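Local coordinates for protein DNA annealing helicase and endonuclease ZRANB3 (Homo sapiens, PDB 5MKW) that anneals and remodels DNA using ATP and cuts it as an endonuclease, helping stalled replication forks restart, with this chain being its HNH nuclease domain, at residues W50-P55 against C96-K101; A27-F31 against P66-W72; K11-E16 against L89-T94. All coordinates share one frame; numbering follows the deposited sequence.

Contact 1: W50-P55 against C96-K101; sequences WTSKLP and CTVCHK. With ZN (zinc ion), chain C.
One of the four zinc-binding cysteines, C96, lies against the flat side of a tryptophan: its CB sits over the six-membered ring of W50, 4.2 Å from the ring centroid, a CH-pi contact. C96 opens the helix of the HNH domain's beta-beta-alpha fold, and with C99, C20 and C23 it completes a Cys4 zinc site. Its SG bonds to the zinc ion at 2.4 Å and also accepts from the backbone N of C99, almost straight at 171°, so one sulfur is both metal ligand and the capping acceptor of the N-cap residue. The same sulfur stands oblique to the ring of W50, a sulfur-aromatic contact. CG of W50 lies between its own backbone N and carbonyl carbon (chi1 60°), which brings the indole round against the helix start, while CG2 of T51 covers its other face. V98 meets the indole at its rim, CG2 lying 3.7 Å from CE3 of W50; a branched aliphatic residue suits the spot because the same methyl also packs on CD2 of L54. CD2 of L54 meets OG1 of T97 at 3.6 Å, the two side chains crossing at about a right angle. That hydroxyl is already bonded to H70 O, so a methyl beside it probably costs little. K101 contributes mainly its aliphatic stem, a suitable surface for apolar neighbours, while its NZ bonds weakly with Q58. At the far end the CD methylene of P55 rests on the lysine stem, 3.7 Å from CE of K101.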
ATOM      1  N   TRP A  50      -0.702  -4.765  12.183  1.00 24.62           N
ATOM      2  CA  TRP A  50      -1.430  -4.965  10.904  1.00 23.81           C
ATOM      3  C   TRP A  50      -0.553  -5.475   9.784  1.00 22.28           C
ATOM      4  O   TRP A  50      -1.035  -6.146   8.874  1.00 24.66           O
ATOM      5  CB  TRP A  50      -2.090  -3.639  10.454  1.00 23.53           C
ATOM      6  CG  TRP A  50      -1.092  -2.493  10.227  1.00 23.12           C
ATOM      7  CD1 TRP A  50      -0.763  -1.506  11.106  1.00 25.86           C
ATOM      8  CD2 TRP A  50      -0.408  -2.187   9.024  1.00 22.89           C
ATOM      9  NE1 TRP A  50       0.120  -0.614  10.525  1.00 23.52           N
ATOM     10  CE2 TRP A  50       0.365  -1.036   9.249  1.00 24.45           C
ATOM     11  CE3 TRP A  50      -0.420  -2.732   7.751  1.00 23.17           C
ATOM     12  CZ2 TRP A  50       1.117  -0.442   8.249  1.00 23.83           C
ATOM     13  CZ3 TRP A  50       0.434  -2.222   6.804  1.00 22.43           C
ATOM     14  CH2 TRP A  50       1.150  -1.057   7.035  1.00 21.58           C
ATOM     15  N   THR A  51       0.741  -5.187   9.846  1.00 21.33           N
ATOM     16  CA  THR A  51       1.716  -5.751   8.871  1.00 23.69           C
ATOM     17  C   THR A  51       1.812  -7.321   8.878  1.00 24.11           C
ATOM     18  O   THR A  51       2.264  -7.950   7.907  1.00 19.75           O
ATOM     19  CB  THR A  51       3.127  -5.179   9.161  1.00 23.63           C
ATOM     20  OG1 THR A  51       3.343  -5.150  10.585  1.00 24.14           O
ATOM     21  CG2 THR A  51       3.260  -3.779   8.612  1.00 22.31           C
ATOM     22  N   SER A  52       1.334  -7.941   9.947  1.00 24.24           N
ATOM     23  CA  SER A  52       1.377  -9.403  10.043  1.00 25.20           C
ATOM     24  C   SER A  52       0.632 -10.084   8.907  1.00 26.90           C
ATOM     25  O   SER A  52       0.884 -11.264   8.598  1.00 24.88           O
ATOM     26  CB  SER A  52       0.770  -9.871  11.358  1.00 25.15           C
ATOM     27  OG  SER A  52      -0.635  -9.648  11.373  1.00 24.67           O
ATOM     28  N   LYS A  53      -0.233  -9.332   8.243  1.00 25.08           N
ATOM     29  CA  LYS A  53      -0.998  -9.857   7.134  1.00 27.91           C
ATOM     30  C   LYS A  53      -0.321  -9.736   5.773  1.00 25.99           C
ATOM     31  O   LYS A  53      -0.844 -10.213   4.798  1.00 24.54           O
ATOM     32  CB  LYS A  53      -2.352  -9.178   7.081  1.00 32.89           C
ATOM     33  CG  LYS A  53      -3.257  -9.600   8.216  1.00 38.76           C
ATOM     34  CD  LYS A  53      -4.621  -8.933   8.061  1.00 48.48           C
ATOM     35  CE  LYS A  53      -5.666  -9.563   8.974  1.00 57.61           C
ATOM     36  NZ  LYS A  53      -7.028  -9.390   8.398  1.00 60.68           N
ATOM     37  N   LEU A  54       0.859  -9.148   5.713  1.00 25.67           N
ATOM     38  CA  LEU A  54       1.583  -9.026   4.450  1.00 23.22           C
ATOM     39  C   LEU A  54       2.219 -10.363   4.073  1.00 23.48           C
ATOM     40  O   LEU A  54       2.463 -11.174   4.946  1.00 26.43           O
ATOM     41  CB  LEU A  54       2.666  -7.978   4.583  1.00 22.11           C
ATOM     42  CG  LEU A  54       2.134  -6.536   4.704  1.00 21.43           C
ATOM     43  CD1 LEU A  54       3.189  -5.620   5.254  1.00 21.24           C
ATOM     44  CD2 LEU A  54       1.603  -6.054   3.348  1.00 21.59           C
ATOM     45  N   PRO A  55       2.553 -10.560   2.784  1.00 23.24           N
ATOM     46  CA  PRO A  55       3.311 -11.758   2.391  1.00 21.95           C
ATOM     47  C   PRO A  55       4.654 -11.903   3.090  1.00 21.93           C
ATOM     48  O   PRO A  55       5.350 -10.908   3.340  1.00 20.63           O
ATOM     49  CB  PRO A  55       3.530 -11.571   0.863  1.00 24.49           C
ATOM     50  CG  PRO A  55       2.568 -10.529   0.425  1.00 24.81           C
ATOM     51  CD  PRO A  55       2.344  -9.647   1.652  1.00 23.43           C
ATOM     52  N   CYS A  96      -2.488   1.787   3.228  1.00 18.35           N
ATOM     53  CA  CYS A  96      -1.474   0.917   3.751  1.00 18.84           C
ATOM     54  C   CYS A  96      -1.299  -0.266   2.765  1.00 18.24           C
ATOM     55  O   CYS A  96      -2.149  -0.534   1.880  1.00 17.55           O
ATOM     56  CB  CYS A  96      -1.858   0.402   5.159  1.00 19.25           C
ATOM     57  SG  CYS A  96      -3.156  -0.832   5.180  1.00 19.63           S
ATOM     58  N   THR A  97      -0.193  -0.982   2.906  1.00 17.86           N
ATOM     59  CA  THR A  97       0.103  -2.039   1.946  1.00 17.66           C
ATOM     60  C   THR A  97      -0.813  -3.254   2.057  1.00 17.38           C
ATOM     61  O   THR A  97      -1.013  -3.936   1.090  1.00 18.73           O
ATOM     62  CB  THR A  97       1.583  -2.424   1.984  1.00 18.37           C
ATOM     63  OG1 THR A  97       2.040  -2.459   3.348  1.00 17.86           O
ATOM     64  CG2 THR A  97       2.379  -1.365   1.178  1.00 19.19           C
ATOM     65  N   VAL A  98      -1.423  -3.475   3.210  1.00 19.45           N
ATOM     66  CA  VAL A  98      -2.373  -4.551   3.382  1.00 19.51           C
ATOM     67  C   VAL A  98      -3.680  -4.208   2.634  1.00 20.06           C
ATOM     68  O   VAL A  98      -4.188  -4.991   1.850  1.00 17.37           O
ATOM     69  CB  VAL A  98      -2.635  -4.841   4.874  1.00 20.57           C
ATOM     70  CG1 VAL A  98      -3.865  -5.725   5.064  1.00 22.37           C
ATOM     71  CG2 VAL A  98      -1.410  -5.501   5.517  1.00 21.28           C
ATOM     72  N   CYS A  99      -4.169  -3.003   2.810  1.00 19.98           N
ATOM     73  CA  CYS A  99      -5.320  -2.572   1.999  1.00 21.07           C
ATOM     74  C   CYS A  99      -5.018  -2.523   0.489  1.00 21.39           C
ATOM     75  O   CYS A  99      -5.871  -2.799  -0.349  1.00 20.03           O
ATOM     76  CB  CYS A  99      -5.802  -1.204   2.459  1.00 21.92           C
ATOM     77  SG  CYS A  99      -6.567  -1.221   4.119  1.00 23.16           S
ATOM     78  N   HIS A 100      -3.830  -2.079   0.145  1.00 20.51           N
ATOM     79  CA  HIS A 100      -3.459  -1.991  -1.241  1.00 20.38           C
ATOM     80  C   HIS A 100      -3.445  -3.396  -1.885  1.00 22.02           C
ATOM     81  O   HIS A 100      -3.881  -3.568  -3.011  1.00 18.83           O
ATOM     82  CB  HIS A 100      -2.116  -1.351  -1.392  1.00 21.58           C
ATOM     83  CG  HIS A 100      -1.696  -1.200  -2.803  1.00 24.10           C
ATOM     84  ND1 HIS A 100      -0.546  -1.775  -3.302  1.00 24.60           N
ATOM     85  CD2 HIS A 100      -2.211  -0.449  -3.801  1.00 24.55           C
ATOM     86  CE1 HIS A 100      -0.358  -1.354  -4.534  1.00 26.49           C
ATOM     87  NE2 HIS A 100      -1.420  -0.660  -4.900  1.00 24.21           N
ATOM     88  N   LYS A 101      -2.883  -4.371  -1.175  1.00 22.40           N
ATOM     89  CA  LYS A 101      -2.877  -5.750  -1.663  1.00 25.38           C
ATOM     90  C   LYS A 101      -4.262  -6.428  -1.772  1.00 26.38           C
ATOM     91  O   LYS A 101      -4.503  -7.168  -2.741  1.00 24.64           O
ATOM     92  CB  LYS A 101      -1.949  -6.586  -0.804  1.00 27.84           C
ATOM     93  CG  LYS A 101      -0.505  -6.298  -1.127  1.00 29.52           C
ATOM     94  CD  LYS A 101       0.402  -7.124  -0.275  1.00 30.62           C
ATOM     95  CE  LYS A 101       1.773  -6.501  -0.248  1.00 30.95           C
ATOM     96  NZ  LYS A 101       2.433  -6.627  -1.559  1.00 32.88           N
TER
HETATM   97 ZN    ZN C 201      -5.270   0.185   5.394  1.00 21.72          ZN

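Contact 2: A27-F31 against P66-W72; sequences AQELF and PGEGHFW
The run leading into strand 72-76 is held to helix 27-36 by two phenylalanines, F31 and F71. The backbone side of F31 covers the F71 ring: CA stands over the ring centre, 3.7 Å from the centroid, with CB beside it on CD1. With CG of F31 anti to its N (chi1 165°), the F31 ring swings past this face and turns its edge to it, an offset edge-to-face pair with planes 63° apart. L30 comes instead at the edge of the F71 ring, CD2 lying 3.9 Å from CE2. Small A27 lets the start of the helix come close, touching the carbonyl O of F71, and CB of A27 lies 3.9 Å from CB of W72. Here the chain enters the first strand of the beta-beta-alpha fold of His-Me finger nucleases, so the contact joins the core HNH motif to a helix that precedes it in sequence. Across it runs one side-chain hydrogen bond: the indole N-H of W72 donates from NE1 to OE1 of Q28 at 2.9 Å. The acceptor lies near the indole plane, although the amide itself is turned 70° from the ring. Glutamine is long enough to satisfy the tryptophan N-H after bending back at its second torsion. E68 has two conformers; in one its CG and carboxylate lie stacked over a face of F31, a stacking that is doubtful or at most partial.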
ATOM      1  N   ALA A  27       0.723   4.427   8.674  1.00 20.26           N
ATOM      2  CA  ALA A  27       1.678   3.520   8.090  1.00 17.97           C
ATOM      3  C   ALA A  27       3.060   4.153   8.087  1.00 17.91           C
ATOM      4  O   ALA A  27       4.070   3.459   8.267  1.00 17.57           O
ATOM      5  CB  ALA A  27       1.239   3.142   6.695  1.00 17.98           C
ATOM      6  N   GLN A  28       3.116   5.470   7.948  1.00 17.48           N
ATOM      7  CA  GLN A  28       4.389   6.157   8.003  1.00 19.26           C
ATOM      8  C   GLN A  28       5.068   6.086   9.374  1.00 20.28           C
ATOM      9  O   GLN A  28       6.283   5.974   9.464  1.00 20.32           O
ATOM     10  CB  GLN A  28       4.264   7.596   7.564  1.00 19.86           C
ATOM     11  CG  GLN A  28       5.565   8.421   7.637  1.00 20.10           C
ATOM     12  CD  GLN A  28       6.528   8.068   6.506  1.00 21.85           C
ATOM     13  OE1 GLN A  28       6.187   7.316   5.545  1.00 21.52           O
ATOM     14  NE2 GLN A  28       7.724   8.589   6.593  1.00 19.46           N
ATOM     15  N   GLU A  29       4.283   6.190  10.429  1.00 22.33           N
ATOM     16  CA  GLU A  29       4.817   6.099  11.790  1.00 23.62           C
ATOM     17  C   GLU A  29       5.409   4.712  12.052  1.00 22.91           C
ATOM     18  O   GLU A  29       6.484   4.594  12.634  1.00 20.35           O
ATOM     19  CB  GLU A  29       3.692   6.353  12.781  1.00 28.13           C
ATOM     20  CG  GLU A  29       3.960   5.872  14.206  1.00 39.68           C
ATOM     21  CD  GLU A  29       2.794   6.197  15.159  1.00 46.98           C
ATOM     22  OE1 GLU A  29       1.727   5.516  15.085  1.00 46.45           O
ATOM     23  OE2 GLU A  29       2.934   7.158  15.958  1.00 53.20           O
ATOM     24  N   LEU A  30       4.730   3.666  11.571  1.00 21.05           N
ATOM     25  CA  LEU A  30       5.312   2.306  11.663  1.00 20.85           C
ATOM     26  C   LEU A  30       6.632   2.152  10.846  1.00 19.94           C
ATOM     27  O   LEU A  30       7.603   1.533  11.309  1.00 20.62           O
ATOM     28  CB  LEU A  30       4.296   1.252  11.218  1.00 20.31           C
ATOM     29  CG  LEU A  30       4.737  -0.210  11.523  1.00 21.12           C
ATOM     30  CD1 LEU A  30       4.861  -0.422  13.052  1.00 22.98           C
ATOM     31  CD2 LEU A  30       3.759  -1.193  10.889  1.00 20.09           C
ATOM     32  N   PHE A  31       6.650   2.670   9.636  1.00 18.47           N
ATOM     33  CA  PHE A  31       7.881   2.701   8.813  1.00 18.95           C
ATOM     34  C   PHE A  31       9.050   3.286   9.619  1.00 19.34           C
ATOM     35  O   PHE A  31      10.136   2.708   9.663  1.00 20.64           O
ATOM     36  CB  PHE A  31       7.688   3.552   7.522  1.00 16.98           C
ATOM     37  CG  PHE A  31       8.992   3.913   6.857  1.00 18.74           C
ATOM     38  CD1 PHE A  31       9.839   2.905   6.350  1.00 19.58           C
ATOM     39  CD2 PHE A  31       9.473   5.217   6.880  1.00 18.55           C
ATOM     40  CE1 PHE A  31      11.121   3.195   5.886  1.00 18.62           C
ATOM     41  CE2 PHE A  31      10.746   5.513   6.410  1.00 18.67           C
ATOM     42  CZ  PHE A  31      11.574   4.490   5.914  1.00 19.73           C
ATOM     43  N   PRO A  66      13.689  -1.975   5.671  1.00 21.78           N
ATOM     44  CA  PRO A  66      12.363  -1.468   5.363  1.00 20.75           C
ATOM     45  C   PRO A  66      12.466  -0.185   4.525  1.00 21.13           C
ATOM     46  O   PRO A  66      13.413   0.618   4.685  1.00 22.28           O
ATOM     47  CB  PRO A  66      11.759  -1.192   6.736  1.00 22.36           C
ATOM     48  CG  PRO A  66      12.911  -1.076   7.661  1.00 22.23           C
ATOM     49  CD  PRO A  66      13.982  -1.967   7.119  1.00 22.48           C
ATOM     50  N   GLY A  67      11.566  -0.055   3.574  1.00 20.97           N
ATOM     51  CA  GLY A  67      11.325   1.229   2.825  1.00 21.69           C
ATOM     52  C   GLY A  67       9.887   1.666   2.856  1.00 20.00           C
ATOM     53  O   GLY A  67       9.006   0.870   3.151  1.00 18.92           O
ATOM     54  N   GLU A  68       9.644   2.967   2.590  1.00 20.13           N
ATOM     55  CA  GLU A  68       8.377   3.577   2.793  0.60 18.71           C
ATOM     56  C   GLU A  68       7.294   2.819   1.996  1.00 18.87           C
ATOM     57  O   GLU A  68       6.182   2.644   2.428  1.00 17.69           O
ATOM     58  CB  GLU A  68       8.531   5.078   2.358  0.60 20.29           C
ATOM     59  CG  GLU A  68       9.495   5.920   3.253  0.60 19.36           C
ATOM     60  CD  GLU A  68      11.035   5.953   2.910  0.60 20.15           C
ATOM     61  OE1 GLU A  68      11.592   5.018   2.208  0.60 16.03           O
ATOM     62  OE2 GLU A  68      11.745   6.882   3.515  0.60 17.34           O
ATOM     63  N   GLY A  69       7.632   2.459   0.756  1.00 18.95           N
ATOM     64  CA  GLY A  69       6.749   1.683  -0.086  1.00 17.93           C
ATOM     65  C   GLY A  69       6.326   0.307   0.416  1.00 17.41           C
ATOM     66  O   GLY A  69       5.347  -0.237  -0.065  1.00 16.53           O
ATOM     67  N   HIS A  70       7.015  -0.239   1.412  1.00 17.23           N
ATOM     68  CA  HIS A  70       6.549  -1.451   2.065  1.00 17.59           C
ATOM     69  C   HIS A  70       5.360  -1.227   2.951  1.00 16.73           C
ATOM     70  O   HIS A  70       4.668  -2.190   3.318  1.00 17.04           O
ATOM     71  CB  HIS A  70       7.651  -2.096   2.922  1.00 18.83           C
ATOM     72  CG  HIS A  70       8.772  -2.665   2.139  1.00 20.26           C
ATOM     73  ND1 HIS A  70      10.079  -2.547   2.547  1.00 20.24           N
ATOM     74  CD2 HIS A  70       8.787  -3.424   1.008  1.00 20.35           C
ATOM     75  CE1 HIS A  70      10.855  -3.214   1.711  1.00 22.49           C
ATOM     76  NE2 HIS A  70      10.092  -3.780   0.791  1.00 21.67           N
ATOM     77  N   PHE A  71       5.174   0.010   3.383  1.00 16.31           N
ATOM     78  CA  PHE A  71       4.165   0.349   4.386  1.00 16.25           C
ATOM     79  C   PHE A  71       2.913   1.032   3.788  1.00 16.71           C
ATOM     80  O   PHE A  71       1.792   0.794   4.260  1.00 16.61           O
ATOM     81  CB  PHE A  71       4.822   1.230   5.461  1.00 16.94           C
ATOM     82  CG  PHE A  71       5.862   0.510   6.269  1.00 17.11           C
ATOM     83  CD1 PHE A  71       7.144   0.327   5.764  1.00 17.00           C
ATOM     84  CD2 PHE A  71       5.504  -0.161   7.412  1.00 16.96           C
ATOM     85  CE1 PHE A  71       8.092  -0.416   6.475  1.00 18.16           C
ATOM     86  CE2 PHE A  71       6.423  -0.909   8.109  1.00 18.01           C
ATOM     87  CZ  PHE A  71       7.741  -1.024   7.651  1.00 18.22           C
ATOM     88  N   TRP A  72       3.101   1.945   2.834  1.00 16.58           N
ATOM     89  CA  TRP A  72       1.964   2.620   2.181  1.00 16.90           C
ATOM     90  C   TRP A  72       2.238   2.889   0.703  1.00 16.84           C
ATOM     91  O   TRP A  72       3.389   2.981   0.275  1.00 16.51           O
ATOM     92  CB  TRP A  72       1.533   3.931   2.903  1.00 18.08           C
ATOM     93  CG  TRP A  72       2.526   5.001   2.956  1.00 18.33           C
ATOM     94  CD1 TRP A  72       3.482   5.180   3.908  1.00 20.06           C
ATOM     95  CD2 TRP A  72       2.673   6.091   2.035  1.00 20.84           C
ATOM     96  NE1 TRP A  72       4.242   6.295   3.633  1.00 20.87           N
ATOM     97  CE2 TRP A  72       3.750   6.889   2.501  1.00 20.89           C
ATOM     98  CE3 TRP A  72       1.979   6.494   0.898  1.00 23.23           C
ATOM     99  CZ2 TRP A  72       4.166   8.049   1.857  1.00 23.18           C
ATOM    100  CZ3 TRP A  72       2.429   7.652   0.211  1.00 24.55           C
ATOM    101  CH2 TRP A  72       3.489   8.432   0.735  1.00 24.16           C
TER

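Contact 3: K11-E16 against L89-T94; sequences KVFETE and LDNLQT
OE1 of E16 is gripped twice by one residue, T94, whose backbone N and OG1 both donate to it at 2.7 Å. The hydroxyl meets the anti lone pair of OE1, on the side away from OE2, whereas the amide arrives nearly along the C-O axis and makes a bent bond, 149° at the hydrogen. E16 reaches the strand because its chain is extended beyond CG, and a threonine, carrying OG1 next to its own amide, is well made for this two-pronged hold. At the other carboxylate oxygen, OE2, a water probably donates, though that distance is too short to be taken at face value; the water oxygen lies 2.8 Å from L92 O, to which it also donates. Beside this polar end V12 fills the space between helix 5-16 and strand 92-96, the second strand of the beta-beta-alpha motif. Its two branches divide the work: CG1 packs close on OG1 of T94, at 3.2 Å, while CG2 lies 4.0 Å from CB of L92 and touches CD1 of L89. L89 also reaches one residue back toward the start of helix 5-16, resting CD1 on CB of K11, 3.7 Å away, and the lysine's charged end turns off to a salt bridge with E14. Two donors on OE1, with a likely water at OE2, would favour the ionised form and probably hold the carboxylate and the T94 hydroxyl in fixed rotation.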
ATOM      1  N   LYS A  11       3.069  14.364  -3.081  1.00 22.24           N
ATOM      2  CA  LYS A  11       1.894  15.263  -3.109  1.00 25.92           C
ATOM      3  C   LYS A  11       0.773  14.776  -2.218  1.00 24.30           C
ATOM      4  O   LYS A  11       0.215  15.560  -1.444  1.00 23.09           O
ATOM      5  CB  LYS A  11       1.332  15.440  -4.493  1.00 28.56           C
ATOM      6  CG  LYS A  11       2.181  16.245  -5.451  1.00 34.68           C
ATOM      7  CD  LYS A  11       2.416  17.668  -5.004  1.00 38.57           C
ATOM      8  CE  LYS A  11       1.131  18.417  -4.770  1.00 42.16           C
ATOM      9  NZ  LYS A  11       1.503  19.837  -4.546  1.00 46.88           N
ATOM     10  N   VAL A  12       0.496  13.469  -2.245  1.00 22.22           N
ATOM     11  CA  VAL A  12      -0.563  12.936  -1.391  1.00 21.58           C
ATOM     12  C   VAL A  12      -0.137  13.011   0.087  1.00 20.84           C
ATOM     13  O   VAL A  12      -0.920  13.380   0.944  1.00 22.16           O
ATOM     14  CB  VAL A  12      -0.935  11.501  -1.789  1.00 23.38           C
ATOM     15  CG1 VAL A  12      -1.862  10.905  -0.772  1.00 25.00           C
ATOM     16  CG2 VAL A  12      -1.567  11.466  -3.179  1.00 24.30           C
ATOM     17  N   PHE A  13       1.149  12.812   0.354  1.00 19.97           N
ATOM     18  CA  PHE A  13       1.662  12.805   1.739  1.00 19.13           C
ATOM     19  C   PHE A  13       1.513  14.177   2.397  1.00 20.13           C
ATOM     20  O   PHE A  13       1.274  14.249   3.587  1.00 19.55           O
ATOM     21  CB  PHE A  13       3.131  12.411   1.740  1.00 19.50           C
ATOM     22  CG  PHE A  13       3.707  12.173   3.102  1.00 20.82           C
ATOM     23  CD1 PHE A  13       3.635  10.912   3.695  1.00 22.59           C
ATOM     24  CD2 PHE A  13       4.299  13.213   3.803  1.00 21.68           C
ATOM     25  CE1 PHE A  13       4.170  10.694   4.932  1.00 23.91           C
ATOM     26  CE2 PHE A  13       4.842  13.010   5.058  1.00 23.11           C
ATOM     27  CZ  PHE A  13       4.730  11.762   5.647  1.00 24.23           C
ATOM     28  N   GLU A  14       1.605  15.253   1.597  1.00 21.34           N
ATOM     29  CA  GLU A  14       1.458  16.639   2.111  1.00 24.85           C
ATOM     30  C   GLU A  14       0.139  16.758   2.871  1.00 25.17           C
ATOM     31  O   GLU A  14       0.015  17.592   3.748  1.00 24.94           O
ATOM     32  CB  GLU A  14       1.438  17.628   0.944  1.00 27.81           C
ATOM     33  CG  GLU A  14       2.784  17.942   0.315  1.00 28.88           C
ATOM     34  CD  GLU A  14       2.630  18.855  -0.904  1.00 35.24           C
ATOM     35  OE1 GLU A  14       3.450  18.739  -1.846  1.00 36.92           O
ATOM     36  OE2 GLU A  14       1.534  19.455  -1.050  1.00 35.25           O
ATOM     37  N   THR A  15      -0.886  16.030   2.411  1.00 23.33           N
ATOM     38  CA  THR A  15      -2.179  16.045   3.034  1.00 26.15           C
ATOM     39  C   THR A  15      -2.437  14.853   3.964  1.00 26.74           C
ATOM     40  O   THR A  15      -3.062  15.026   4.993  1.00 30.10           O
ATOM     41  CB  THR A  15      -3.301  16.156   1.972  1.00 29.28           C
ATOM     42  OG1 THR A  15      -3.262  17.443   1.364  1.00 31.87           O
ATOM     43  CG2 THR A  15      -4.650  16.012   2.597  1.00 33.54           C
ATOM     44  N   GLU A  16      -1.936  13.653   3.664  1.00 22.92           N
ATOM     45  CA  GLU A  16      -2.411  12.468   4.379  1.00 21.81           C
ATOM     46  C   GLU A  16      -1.380  11.885   5.333  1.00 22.37           C
ATOM     47  O   GLU A  16      -1.748  11.136   6.258  1.00 21.33           O
ATOM     48  CB  GLU A  16      -2.898  11.428   3.343  1.00 22.79           C
ATOM     49  CG  GLU A  16      -4.147  11.906   2.659  1.00 24.66           C
ATOM     50  CD  GLU A  16      -4.734  10.956   1.645  1.00 25.88           C
ATOM     51  OE1 GLU A  16      -4.165   9.896   1.330  1.00 25.89           O
ATOM     52  OE2 GLU A  16      -5.798  11.323   1.109  1.00 30.92           O
ATOM     53  N   LEU A  89      -4.886  14.256  -8.891  1.00 34.13           N
ATOM     54  CA  LEU A  89      -4.625  14.219  -7.459  1.00 37.93           C
ATOM     55  C   LEU A  89      -5.930  14.073  -6.665  1.00 36.69           C
ATOM     56  O   LEU A  89      -5.953  13.492  -5.576  1.00 32.36           O
ATOM     57  CB  LEU A  89      -3.871  15.482  -7.053  1.00 40.57           C
ATOM     58  CG  LEU A  89      -3.231  15.430  -5.676  1.00 45.76           C
ATOM     59  CD1 LEU A  89      -2.010  14.520  -5.727  1.00 43.12           C
ATOM     60  CD2 LEU A  89      -2.867  16.853  -5.220  1.00 47.53           C
ATOM     61  N   ASP A  90      -7.005  14.629  -7.205  1.00 33.77           N
ATOM     62  CA  ASP A  90      -8.301  14.533  -6.567  1.00 36.31           C
ATOM     63  C   ASP A  90      -8.928  13.139  -6.646  1.00 32.60           C
ATOM     64  O   ASP A  90      -9.988  12.885  -6.071  1.00 34.23           O
ATOM     65  CB  ASP A  90      -9.259  15.579  -7.161  1.00 46.17           C
ATOM     66  CG  ASP A  90      -9.564  15.344  -8.657  1.00 51.62           C
ATOM     67  OD1 ASP A  90      -9.652  14.171  -9.122  1.00 54.70           O
ATOM     68  OD2 ASP A  90      -9.767  16.355  -9.369  1.00 64.81           O
ATOM     69  N   ASN A  91      -8.282  12.237  -7.360  1.00 28.60           N
ATOM     70  CA  ASN A  91      -8.690  10.822  -7.359  1.00 29.51           C
ATOM     71  C   ASN A  91      -7.660   9.890  -6.703  1.00 25.56           C
ATOM     72  O   ASN A  91      -7.737   8.682  -6.863  1.00 27.38           O
ATOM     73  CB  ASN A  91      -8.959  10.321  -8.791  1.00 26.49           C
ATOM     74  CG  ASN A  91      -9.729   9.021  -8.818  1.00 27.07           C
ATOM     75  OD1 ASN A  91     -10.581   8.776  -7.969  1.00 25.96           O
ATOM     76  ND2 ASN A  91      -9.402   8.154  -9.775  1.00 27.62           N
ATOM     77  N   LEU A  92      -6.775  10.446  -5.885  1.00 24.83           N
ATOM     78  CA  LEU A  92      -5.746   9.637  -5.243  1.00 25.80           C
ATOM     79  C   LEU A  92      -5.823   9.621  -3.706  1.00 23.40           C
ATOM     80  O   LEU A  92      -6.232  10.594  -3.080  1.00 22.22           O
ATOM     81  CB  LEU A  92      -4.383  10.128  -5.674  1.00 26.88           C
ATOM     82  CG  LEU A  92      -4.101  10.037  -7.177  1.00 27.08           C
ATOM     83  CD1 LEU A  92      -2.670  10.476  -7.478  1.00 28.85           C
ATOM     84  CD2 LEU A  92      -4.331   8.634  -7.702  1.00 28.15           C
ATOM     85  N   GLN A  93      -5.343   8.538  -3.110  1.00 20.56           N
ATOM     86  CA  GLN A  93      -5.408   8.349  -1.687  1.00 19.24           C
ATOM     87  C   GLN A  93      -4.257   7.447  -1.260  1.00 21.71           C
ATOM     88  O   GLN A  93      -3.747   6.656  -2.051  1.00 18.62           O
ATOM     89  CB  GLN A  93      -6.752   7.764  -1.267  1.00 20.21           C
ATOM     90  CG  GLN A  93      -6.917   6.279  -1.604  1.00 20.16           C
ATOM     91  CD  GLN A  93      -8.257   5.695  -1.282  1.00 20.14           C
ATOM     92  OE1 GLN A  93      -8.735   4.729  -1.947  1.00 22.54           O
ATOM     93  NE2 GLN A  93      -8.949   6.362  -0.424  1.00 19.89           N
ATOM     94  N   THR A  94      -3.910   7.577   0.014  1.00 20.04           N
ATOM     95  CA  THR A  94      -2.978   6.730   0.696  1.00 18.89           C
ATOM     96  C   THR A  94      -3.690   5.488   1.168  1.00 17.57           C
ATOM     97  O   THR A  94      -4.762   5.550   1.803  1.00 17.98           O
ATOM     98  CB  THR A  94      -2.408   7.492   1.930  1.00 19.15           C
ATOM     99  OG1 THR A  94      -1.788   8.717   1.499  1.00 18.30           O
ATOM    100  CG2 THR A  94      -1.395   6.643   2.634  1.00 18.93           C
TER
HETATM  101  O   HOH W   1      -7.554  10.866  -0.600  1.00 23.91           O

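In the fold
Each of the three contacts joins a part of the HNH core to a segment that precedes it in sequence; the core's second strand leads from contact 3 into the zinc-binding helix start of contact 1. Contacts 1 and 2, with centres about 11 Å apart, touch directly: T97 N lies 3.0 Å from F71 O, a probable hydrogen bond, and CH2 of W50 packs on the same oxygen at 3.4 Å. Contact 2 meets contact 3, about 16 Å away between centres, through W72, whose CZ2 is 3.4 Å from CD1 of F13 and whose CE3 is 3.8 Å from CG2 of T94. Contact 1 supplies two zinc ligands, while the side chains of A27 and T94 lie about 7 and 8 Å from the metal.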